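Local atomic coordinates of leucyl-tRNA synthetase (Giardia intestinalis, PDB entry 3PZ6), a protein that probably charges tRNA(Leu) with leucine at the expense of ATP, this chain being its CP1 editing domain, which probably deacylates mischarged tRNA. Residues I12-E17 and A84-P89; A78-L83 and V116-E121; Q95-V100 and A196-I201; P188-D193 and L226-I231. The protein carries 2 engineered substitutions. One frame throughout, in Å; residues are numbered along the deposited sequence.

Contact 1 (I12-E17 and A84-P89); sequences IGIKLE and AATLRP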
# COMPACT_ATOMS: atom_id res chain seq x y z
N ILE A 12 -2.81 -3.65 -11.83
CA ILE A 12 -1.47 -3.89 -11.33
C ILE A 12 -1.55 -4.10 -9.81
O ILE A 12 -1.94 -3.20 -9.07
CB ILE A 12 -0.51 -2.74 -11.68
CG1 ILE A 12 -0.39 -2.61 -13.20
CG2 ILE A 12 0.86 -2.99 -11.07
CD1 ILE A 12 -0.04 -1.22 -13.69
N GLY A 13 -1.20 -5.31 -9.37
CA GLY A 13 -1.24 -5.65 -7.96
C GLY A 13 0.12 -5.45 -7.32
O GLY A 13 1.03 -6.24 -7.56
N ILE A 14 0.25 -4.41 -6.51
CA ILE A 14 1.52 -4.06 -5.90
C ILE A 14 1.81 -4.99 -4.72
O ILE A 14 0.96 -5.17 -3.85
CB ILE A 14 1.55 -2.57 -5.46
CG1 ILE A 14 1.26 -1.64 -6.64
CG2 ILE A 14 2.89 -2.21 -4.82
CD1 ILE A 14 2.29 -1.65 -7.77
N LYS A 15 3.00 -5.57 -4.71
CA LYS A 15 3.40 -6.48 -3.64
C LYS A 15 3.97 -5.70 -2.46
O LYS A 15 5.14 -5.32 -2.44
CB LYS A 15 4.40 -7.52 -4.15
CG LYS A 15 3.78 -8.62 -5.00
CD LYS A 15 4.82 -9.38 -5.80
CE LYS A 15 5.57 -10.39 -4.95
NZ LYS A 15 6.36 -11.34 -5.80
N LEU A 16 3.12 -5.46 -1.47
CA LEU A 16 3.54 -4.80 -0.25
C LEU A 16 4.01 -5.85 0.74
O LEU A 16 3.21 -6.60 1.30
CB LEU A 16 2.40 -3.97 0.33
CG LEU A 16 1.74 -2.92 -0.56
CD1 LEU A 16 0.48 -2.38 0.11
CD2 LEU A 16 2.70 -1.78 -0.89
N GLU A 17 5.33 -5.92 0.94
CA GLU A 17 5.91 -6.98 1.76
C GLU A 17 5.70 -6.72 3.25
O GLU A 17 6.16 -5.70 3.78
CB GLU A 17 7.40 -7.16 1.46
CG GLU A 17 7.97 -8.48 1.99
CD GLU A 17 9.49 -8.58 1.86
OE1 GLU A 17 10.12 -9.20 2.76
OE2 GLU A 17 10.07 -8.06 0.88
N ALA A 84 -2.03 -4.97 -3.34
CA ALA A 84 -2.87 -3.79 -3.49
C ALA A 84 -3.00 -3.41 -4.95
O ALA A 84 -2.02 -3.04 -5.59
CB ALA A 84 -2.29 -2.63 -2.70
N ALA A 85 -4.22 -3.50 -5.48
CA ALA A 85 -4.48 -3.16 -6.87
C ALA A 85 -4.27 -1.67 -7.10
O ALA A 85 -4.60 -0.86 -6.23
CB ALA A 85 -5.89 -3.55 -7.28
N THR A 86 -3.71 -1.32 -8.25
CA THR A 86 -3.58 0.07 -8.67
C THR A 86 -3.64 0.17 -10.19
O THR A 86 -3.20 -0.73 -10.91
CB THR A 86 -2.28 0.74 -8.12
OG1 THR A 86 -2.23 2.11 -8.54
CG2 THR A 86 -1.04 0.03 -8.62
N LEU A 87 -4.19 1.28 -10.66
CA LEU A 87 -4.21 1.59 -12.07
C LEU A 87 -3.17 2.66 -12.39
O LEU A 87 -3.00 3.06 -13.54
CB LEU A 87 -5.61 2.07 -12.49
CG LEU A 87 -6.73 1.03 -12.55
CD1 LEU A 87 -8.08 1.71 -12.69
CD2 LEU A 87 -6.50 0.03 -13.68
N ARG A 88 -2.47 3.11 -11.35
CA ARG A 88 -1.54 4.24 -11.46
C ARG A 88 -0.15 3.90 -10.93
O ARG A 88 0.24 4.40 -9.88
CB ARG A 88 -2.09 5.46 -10.71
CG ARG A 88 -3.47 5.93 -11.16
CD ARG A 88 -3.70 7.36 -10.70
NE ARG A 88 -2.77 8.26 -11.37
CZ ARG A 88 -2.57 9.54 -11.05
NH1 ARG A 88 -3.23 10.10 -10.04
NH2 ARG A 88 -1.69 10.26 -11.74
N PRO A 89 0.61 3.06 -11.67
CA PRO A 89 1.92 2.61 -11.20
C PRO A 89 2.97 3.72 -11.10
O PRO A 89 3.98 3.55 -10.41
CB PRO A 89 2.33 1.58 -12.26
CG PRO A 89 1.62 2.01 -13.49
CD PRO A 89 0.30 2.53 -13.01

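Contact 2 (A78-L83 and V116-E121); sequences AKVYLL and VIIVSE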
# COMPACT_ATOMS: atom_id res chain seq x y z
N ALA A 78 8.54 -18.20 4.38
CA ALA A 78 8.14 -17.68 3.08
C ALA A 78 8.00 -16.16 3.13
O ALA A 78 7.82 -15.58 4.21
CB ALA A 78 6.84 -18.33 2.64
N LYS A 79 8.09 -15.52 1.97
CA LYS A 79 7.88 -14.09 1.88
C LYS A 79 6.38 -13.79 1.78
O LYS A 79 5.68 -14.41 0.98
CB LYS A 79 8.65 -13.50 0.71
CG LYS A 79 10.14 -13.29 0.98
CD LYS A 79 10.87 -12.79 -0.27
CE LYS A 79 12.28 -12.34 0.05
NZ LYS A 79 12.31 -11.13 0.92
N VAL A 80 5.91 -12.85 2.59
CA VAL A 80 4.48 -12.55 2.71
C VAL A 80 4.19 -11.13 2.22
O VAL A 80 4.83 -10.17 2.64
CB VAL A 80 3.97 -12.75 4.18
CG1 VAL A 80 2.48 -12.55 4.28
CG2 VAL A 80 4.34 -14.13 4.69
N TYR A 81 3.21 -11.01 1.32
CA TYR A 81 2.89 -9.73 0.69
C TYR A 81 1.41 -9.40 0.75
O TYR A 81 0.57 -10.22 0.39
CB TYR A 81 3.30 -9.73 -0.79
CG TYR A 81 4.75 -10.06 -1.07
CD1 TYR A 81 5.71 -9.05 -1.17
CD2 TYR A 81 5.16 -11.37 -1.25
CE1 TYR A 81 7.04 -9.34 -1.44
CE2 TYR A 81 6.49 -11.68 -1.52
CZ TYR A 81 7.42 -10.66 -1.61
OH TYR A 81 8.74 -10.97 -1.88
N LEU A 82 1.09 -8.19 1.20
CA LEU A 82 -0.23 -7.61 0.95
C LEU A 82 -0.26 -7.19 -0.51
O LEU A 82 0.67 -6.55 -0.99
CB LEU A 82 -0.49 -6.42 1.86
CG LEU A 82 -1.12 -6.70 3.23
CD1 LEU A 82 -0.17 -7.44 4.15
CD2 LEU A 82 -1.56 -5.40 3.86
N LEU A 83 -1.31 -7.58 -1.23
CA LEU A 83 -1.44 -7.20 -2.63
C LEU A 83 -2.47 -6.10 -2.79
O LEU A 83 -3.63 -6.26 -2.41
CB LEU A 83 -1.75 -8.40 -3.53
CG LEU A 83 -1.47 -8.23 -5.03
CD1 LEU A 83 -0.00 -8.54 -5.33
CD2 LEU A 83 -2.38 -9.09 -5.89
N VAL A 116 3.70 -15.95 -0.27
CA VAL A 116 2.31 -15.88 0.18
C VAL A 116 1.73 -14.48 0.00
O VAL A 116 2.35 -13.49 0.40
CB VAL A 116 2.19 -16.30 1.68
CG1 VAL A 116 0.83 -15.92 2.28
CG2 VAL A 116 2.43 -17.79 1.83
N ILE A 117 0.55 -14.38 -0.59
CA ILE A 117 -0.14 -13.09 -0.67
C ILE A 117 -1.40 -13.07 0.18
O ILE A 117 -2.05 -14.10 0.38
CB ILE A 117 -0.47 -12.66 -2.12
CG1 ILE A 117 -1.37 -13.70 -2.80
CG2 ILE A 117 0.80 -12.43 -2.92
CD1 ILE A 117 -2.26 -13.11 -3.84
N ILE A 118 -1.73 -11.89 0.69
CA ILE A 118 -2.95 -11.69 1.45
C ILE A 118 -3.86 -10.78 0.64
O ILE A 118 -3.49 -9.65 0.30
CB ILE A 118 -2.68 -11.09 2.84
CG1 ILE A 118 -1.73 -12.00 3.63
CG2 ILE A 118 -3.98 -10.90 3.61
CD1 ILE A 118 -1.09 -11.35 4.82
N VAL A 119 -5.03 -11.30 0.30
CA VAL A 119 -6.02 -10.58 -0.51
C VAL A 119 -7.43 -10.93 -0.05
O VAL A 119 -7.62 -11.79 0.81
CB VAL A 119 -5.90 -10.90 -2.03
CG1 VAL A 119 -4.80 -10.09 -2.67
CG2 VAL A 119 -5.69 -12.39 -2.26
N SER A 120 -8.42 -10.25 -0.64
CA SER A 120 -9.81 -10.65 -0.52
C SER A 120 -10.02 -11.94 -1.29
O SER A 120 -9.27 -12.24 -2.23
CB SER A 120 -10.72 -9.56 -1.07
OG SER A 120 -10.54 -9.42 -2.47
N GLU A 121 -11.05 -12.70 -0.90
CA GLU A 121 -11.41 -13.95 -1.58
C GLU A 121 -11.82 -13.67 -3.02
O GLU A 121 -11.47 -14.44 -3.93
CB GLU A 121 -12.54 -14.65 -0.83
CG GLU A 121 -12.72 -16.11 -1.21
CD GLU A 121 -13.94 -16.74 -0.55
OE1 GLU A 121 -14.93 -16.99 -1.27
OE2 GLU A 121 -13.90 -16.99 0.67

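Contact 3 (Q95-V100 and A196-I201); sequences QTNCWV and ACYKDI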
# COMPACT_ATOMS: atom_id res chain seq x y z
N GLN A 95 3.93 6.68 -2.14
CA GLN A 95 3.22 5.97 -1.07
C GLN A 95 3.63 6.38 0.34
O GLN A 95 4.82 6.32 0.70
CB GLN A 95 3.43 4.47 -1.20
CG GLN A 95 2.72 3.84 -2.37
CD GLN A 95 3.19 2.44 -2.57
OE1 GLN A 95 4.29 2.21 -3.08
NE2 GLN A 95 2.38 1.49 -2.14
N THR A 96 2.65 6.77 1.14
CA THR A 96 2.86 7.13 2.54
C THR A 96 2.34 6.05 3.49
O THR A 96 2.72 6.01 4.67
CB THR A 96 2.12 8.42 2.87
OG1 THR A 96 0.73 8.23 2.58
CG2 THR A 96 2.65 9.58 2.06
N ASN A 97 1.46 5.20 2.97
CA ASN A 97 0.77 4.18 3.74
C ASN A 97 -0.05 3.32 2.78
O ASN A 97 0.04 3.49 1.56
CB ASN A 97 -0.15 4.81 4.80
CG ASN A 97 -1.30 5.63 4.19
OD1 ASN A 97 -2.45 5.20 4.18
ND2 ASN A 97 -0.98 6.82 3.69
N CYS A 98 -0.83 2.39 3.32
CA CYS A 98 -1.84 1.69 2.53
C CYS A 98 -3.12 1.51 3.36
O CYS A 98 -3.15 1.88 4.53
CB CYS A 98 -1.30 0.36 2.00
SG CYS A 98 -0.88 -0.85 3.26
N TRP A 99 -4.16 0.96 2.73
CA TRP A 99 -5.49 0.91 3.32
C TRP A 99 -6.04 -0.51 3.31
O TRP A 99 -5.89 -1.23 2.33
CB TRP A 99 -6.47 1.79 2.54
CG TRP A 99 -6.09 3.22 2.36
CD1 TRP A 99 -5.82 3.84 1.18
CD2 TRP A 99 -5.99 4.23 3.37
NE1 TRP A 99 -5.55 5.17 1.38
CE2 TRP A 99 -5.64 5.44 2.72
CE3 TRP A 99 -6.15 4.23 4.77
CZ2 TRP A 99 -5.44 6.64 3.41
CZ3 TRP A 99 -5.96 5.43 5.46
CH2 TRP A 99 -5.60 6.62 4.77
N VAL A 100 -6.68 -0.90 4.41
CA VAL A 100 -7.46 -2.13 4.47
C VAL A 100 -8.80 -1.81 5.10
O VAL A 100 -8.92 -0.82 5.82
CB VAL A 100 -6.78 -3.26 5.28
CG1 VAL A 100 -5.42 -3.64 4.68
CG2 VAL A 100 -6.67 -2.88 6.75
N ALA A 196 -7.60 13.09 2.04
CA ALA A 196 -8.67 13.40 2.98
C ALA A 196 -8.63 12.44 4.18
O ALA A 196 -8.61 12.87 5.33
CB ALA A 196 -10.04 13.37 2.30
N CYS A 197 -8.58 11.14 3.91
CA CYS A 197 -8.50 10.15 4.97
C CYS A 197 -7.20 10.28 5.76
O CYS A 197 -7.21 10.21 6.99
CB CYS A 197 -8.63 8.74 4.42
SG CYS A 197 -8.76 7.57 5.77
N TYR A 198 -6.09 10.48 5.05
CA TYR A 198 -4.79 10.65 5.67
C TYR A 198 -4.84 11.80 6.68
O TYR A 198 -4.44 11.63 7.83
CB TYR A 198 -3.73 10.86 4.59
CG TYR A 198 -2.37 11.29 5.10
CD1 TYR A 198 -1.38 10.35 5.40
CD2 TYR A 198 -2.06 12.64 5.26
CE1 TYR A 198 -0.13 10.75 5.87
CE2 TYR A 198 -0.82 13.04 5.73
CZ TYR A 198 0.14 12.10 6.03
OH TYR A 198 1.37 12.51 6.49
N LYS A 199 -5.36 12.94 6.24
CA LYS A 199 -5.50 14.14 7.08
C LYS A 199 -6.50 13.94 8.23
O LYS A 199 -6.27 14.43 9.33
CB LYS A 199 -5.90 15.33 6.21
CG LYS A 199 -5.84 16.67 6.89
CD LYS A 199 -6.71 17.64 6.15
CE LYS A 199 -6.91 18.93 6.93
NZ LYS A 199 -8.16 19.60 6.50
N ASP A 200 -7.59 13.24 7.97
CA ASP A 200 -8.52 12.84 9.03
C ASP A 200 -7.84 12.08 10.19
O ASP A 200 -8.10 12.37 11.36
CB ASP A 200 -9.67 12.00 8.46
CG ASP A 200 -10.75 12.85 7.80
OD1 ASP A 200 -10.70 14.11 7.92
OD2 ASP A 200 -11.64 12.26 7.14
N ILE A 201 -6.98 11.11 9.84
CA ILE A 201 -6.25 10.33 10.83
C ILE A 201 -5.27 11.25 11.57
O ILE A 201 -5.23 11.27 12.80
CB ILE A 201 -5.46 9.14 10.20
CG1 ILE A 201 -6.32 8.32 9.22
CG2 ILE A 201 -4.79 8.28 11.27
CD1 ILE A 201 -7.16 7.22 9.82

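Contact 4 (P188-D193 and L226-I231); sequences PSDAPD and LPIIEI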
# COMPACT_ATOMS: atom_id res chain seq x y z
N PRO A 188 -1.16 10.39 -1.03
CA PRO A 188 -1.88 11.60 -0.65
C PRO A 188 -1.55 12.82 -1.49
O PRO A 188 -2.37 13.72 -1.61
CB PRO A 188 -1.42 11.85 0.79
CG PRO A 188 -0.97 10.55 1.27
CD PRO A 188 -0.40 9.83 0.10
N SER A 189 -0.35 12.87 -2.07
CA SER A 189 0.03 14.02 -2.89
C SER A 189 -0.78 14.10 -4.18
O SER A 189 -0.94 15.19 -4.74
CB SER A 189 1.52 13.99 -3.22
OG SER A 189 1.86 12.83 -3.96
N ASP A 190 -1.28 12.97 -4.65
CA ASP A 190 -1.95 12.94 -5.94
C ASP A 190 -3.29 12.20 -6.02
O ASP A 190 -3.86 12.04 -7.10
CB ASP A 190 -0.98 12.46 -7.03
CG ASP A 190 0.07 13.50 -7.36
OD1 ASP A 190 -0.13 14.26 -8.33
OD2 ASP A 190 1.09 13.58 -6.64
N ALA A 191 -3.81 11.78 -4.87
CA ALA A 191 -5.15 11.23 -4.77
C ALA A 191 -5.88 11.90 -3.62
O ALA A 191 -5.57 11.63 -2.45
CB ALA A 191 -5.09 9.73 -4.57
N PRO A 192 -6.86 12.78 -3.93
CA PRO A 192 -7.61 13.60 -2.97
C PRO A 192 -8.25 12.78 -1.86
O PRO A 192 -8.18 13.17 -0.69
CB PRO A 192 -8.71 14.23 -3.83
CG PRO A 192 -8.20 14.14 -5.22
CD PRO A 192 -7.41 12.90 -5.30
N ASP A 193 -8.89 11.67 -2.22
CA ASP A 193 -9.50 10.75 -1.26
C ASP A 193 -8.45 10.21 -0.29
O ASP A 193 -8.66 10.24 0.93
CB ASP A 193 -10.23 9.60 -1.98
CG ASP A 193 -11.63 10.02 -2.50
OD1 ASP A 193 -12.33 10.79 -1.81
OD2 ASP A 193 -12.03 9.59 -3.61
N LEU A 226 4.45 13.23 -0.81
CA LEU A 226 5.67 13.49 -1.56
C LEU A 226 5.41 14.21 -2.89
O LEU A 226 4.45 13.87 -3.58
CB LEU A 226 6.39 12.17 -1.82
CG LEU A 226 7.48 11.67 -0.85
CD1 LEU A 226 7.47 12.34 0.52
CD2 LEU A 226 7.39 10.16 -0.72
N PRO A 227 6.26 15.18 -3.26
CA PRO A 227 6.19 15.91 -4.53
C PRO A 227 6.63 15.06 -5.73
O PRO A 227 7.68 15.32 -6.34
CB PRO A 227 7.18 17.06 -4.32
CG PRO A 227 8.15 16.53 -3.34
CD PRO A 227 7.34 15.72 -2.40
N ILE A 228 5.84 14.05 -6.08
CA ILE A 228 6.24 13.08 -7.10
C ILE A 228 5.93 13.56 -8.51
O ILE A 228 6.67 13.28 -9.46
CB ILE A 228 5.63 11.66 -6.86
CG1 ILE A 228 4.11 11.72 -6.76
CG2 ILE A 228 6.20 11.05 -5.60
CD1 ILE A 228 3.42 10.40 -7.08
N ILE A 229 4.85 14.32 -8.65
CA ILE A 229 4.40 14.78 -9.95
C ILE A 229 4.11 16.27 -9.90
O ILE A 229 3.42 16.74 -8.99
CB ILE A 229 3.14 13.99 -10.41
CG1 ILE A 229 3.52 12.52 -10.69
CG2 ILE A 229 2.51 14.63 -11.65
CD1 ILE A 229 2.34 11.56 -10.80
N GLU A 230 4.67 17.01 -10.86
CA GLU A 230 4.35 18.41 -11.03
C GLU A 230 3.34 18.58 -12.16
O GLU A 230 3.59 18.20 -13.31
CB GLU A 230 5.60 19.24 -11.33
CG GLU A 230 5.30 20.72 -11.57
CD GLU A 230 6.51 21.55 -11.94
OE1 GLU A 230 7.65 21.03 -11.90
OE2 GLU A 230 6.33 22.74 -12.28
N ILE A 231 2.20 19.16 -11.81
CA ILE A 231 1.24 19.57 -12.81
C ILE A 231 1.39 21.08 -13.04
O ILE A 231 1.10 21.88 -12.14
CB ILE A 231 -0.19 19.21 -12.39
CG1 ILE A 231 -0.30 17.70 -12.16
CG2 ILE A 231 -1.18 19.66 -13.45
CD1 ILE A 231 -1.54 17.25 -11.39
O HOH W 1 2.64 11.19 -1.69

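Contact 1 (I12-E17 and A84-P89)
I12 and T86 face each other as an antiparallel hydrogen-bonded pair: I12 N gives to T86 O at 3.1 Å, and T86 N gives to I12 O at 2.7 Å. Two residues along, I14 and A84 form a second such pair, with I14 N to A84 O at 2.8 Å and A84 N to I14 O at 3.0 Å. Between them G13 and A85 make the non-hydrogen-bonded pair. The tight face is the one that carries I12, I14, A84 and T86. T86 has OG1 anti to its own N (chi1 -178°), which sets the methyl CG2 obliquely against I14 CG1 at 3.5 Å. Its hydroxyl turns from the isoleucines and accepts from R88 N, an ST turn that carries the chain round after the strand. Beyond it P89 packs on I12, its ring crossing that side chain at about a right angle, with CG 3.6 Å from I12 CD1. L16 CD1 reaches A84 CB at 4.0 Å. These strands belong to the mixed, curled sheet expected of the beta-barrel core of class Ia CP1 editing domains, and the TLRPET sequence that starts here resembles the threonine-rich region of the editing pocket in relatives. L295 of helix 284-297 packs on I14 and P89. The other face is looser: G13 has no side chain to set against A85, whose methyl instead meets Y304. L87 is exposed to solvent and takes no part, and at the far end E17 forms a long, weak ion pair with K79.

Contact 2 (A78-L83 and V116-E121)
I118 sets its CD1 methyl against two side chains of the neighbouring strand, crossing each at a slant: V80 CG1 lies 3.8 Å from I118 CD1, and L82 CD1 4.1 Å from the same methyl. The isoleucine reaches them because CG1 is anti to the carbonyl carbon (chi1 -58°) and the chain runs on extended. V116 shares this face, more loosely, with V116 CG1 4.3 Å from V80 CG1. On the other face L83 and V119 lie alongside each other and point the same way, L83 CB touching V119 CG1 at 3.6 Å. Y81 uses its edge: CD2 comes to 3.9 Å from V116 O, which lies near the ring plane, while its CB is the part nearest I117 CG2. K15 completes a cation-pi pair with this ring. Beneath the side chains the strands run parallel, 25° apart. V116 N to K79 O is nearly straight at 176°, Y81 N gives to V116 O and I118 N to Y81 O, but L83 N to I118 O, at 3.4 Å, is weak as the strands begin to part. This parallel pair is part of the curled mixed sheet of the CP1 editing domain's beta-barrel core. Strand 79-86 sits between strand 10-18, antiparallel to it, and strand 115-120, which in turn pairs with strand 105-110. S120 caps helix 121-128 through A123 N, and that helix returns to lay M127 on I117 and A124 on V119.

Contact 3 (Q95-V100 and A196-I201)
W99 puts the outer end of its indole against the helix, CH2 lying 3.4 Å from C197 SG. The sulfur approaches obliquely, 4.0 Å from SG to the centroid of the six-membered ring and 38° off the normal, a cysteine sulfur-aromatic contact. C197 turns it there with SG anti to the backbone N (chi1 -171°). C197 CB, placed by the helix backbone, is 3.7 Å from W99 CH2. The backbone N of Y198 meets the indole differently, lying near the ring plane at 3.9 Å from W99 CH2. A second patch joins the Y198 ring to T96 and N97: Y198 CD1 is 3.9 Å from N97 ND2 and 4.1 Å from T96 OG1, with the N97 amide plane 29° from the Y198 ring. N97 also packs on the tryptophan, its OD1 resting 3.3 Å above the indole plane of W99, toward the rim. No hydrogen bond spans the two segments. What holds the groups lies one shell out. W99 NE1 is bonded to D194 at the start of the same helix, Y198 OH is bonded to L220 O, and V184 and L170 pack against the indole from the flanking strands. The helix axis crosses strand 97-100 nearly at right angles. In class Ia relatives a barrel strand and the aspartate-bearing segment that leads into such a helix border the editing pocket; the VPSDAPDD sequence ahead of C197 is consistent with that place.

Contact 4 (P188-D193 and L226-I231)
S189 turns its OG between the backbone N and the carbonyl carbon (chi1 61°), and I228 does the same with CG1 (chi1 55°); these two torsions bring S189 OG and I228 CG1 to 3.8 Å from each other. The serine hydroxyl comes closer to the main chain, with S189 OG 2.8 Å from L226 O. D190 swings its carboxylate alongside: OD2 is 3.5 Å from I228 CG1, the two side chains sliding past each other in opposite directions. The D190 and I229 side chains meet at a slant, D190 OD1 3.9 Å from I229 CB. L226 O also receives I228 N at 2.9 Å, closing an inverse gamma turn centred on P227 that presents this carbonyl to the serine. A water links the two segments, giving to S189 OG at 2.9 Å and accepting from L226 N. The serine stretch leads to A191, the N-cap residue of helix 192-202, while strand 229-230 pairs with strand 273-274. S189 and I231 also meet helix 238-245, through A239 and S238. Chemically the contact is mixed: an aspartate carboxylate lies against aliphatic isoleucine carbons, and beside it D190 OD2, 2.9 Å from S189 OG, and L226 O both stand near the one serine hydroxyl. A single proton cannot fully serve both acceptors: the water joins the two loops, while the hydroxyl's proton may go to either acceptor.

How the contacts relate
All four contacts are largely buried, but they differ in depth: the centre of contact 1 is about 7 Å from the chain's centre and that of contact 4 about 15 Å. Contacts 1 and 2 share strand 79-86, whose two edges they occupy, and they touch through L16 O and L82 N; both rest on backbone ladders with aliphatic faces, one antiparallel and one parallel. Contact 3 reaches the same sheet, C98 SG packing on L16 CD1, yet joins strand to helix without a hydrogen bond, by sulfur and ring contacts. Contact 4 uses helix 192-202 as contact 3 does, P188 touching both T96 and Y198, and relies instead on a hydroxyl, a carboxylate and a water.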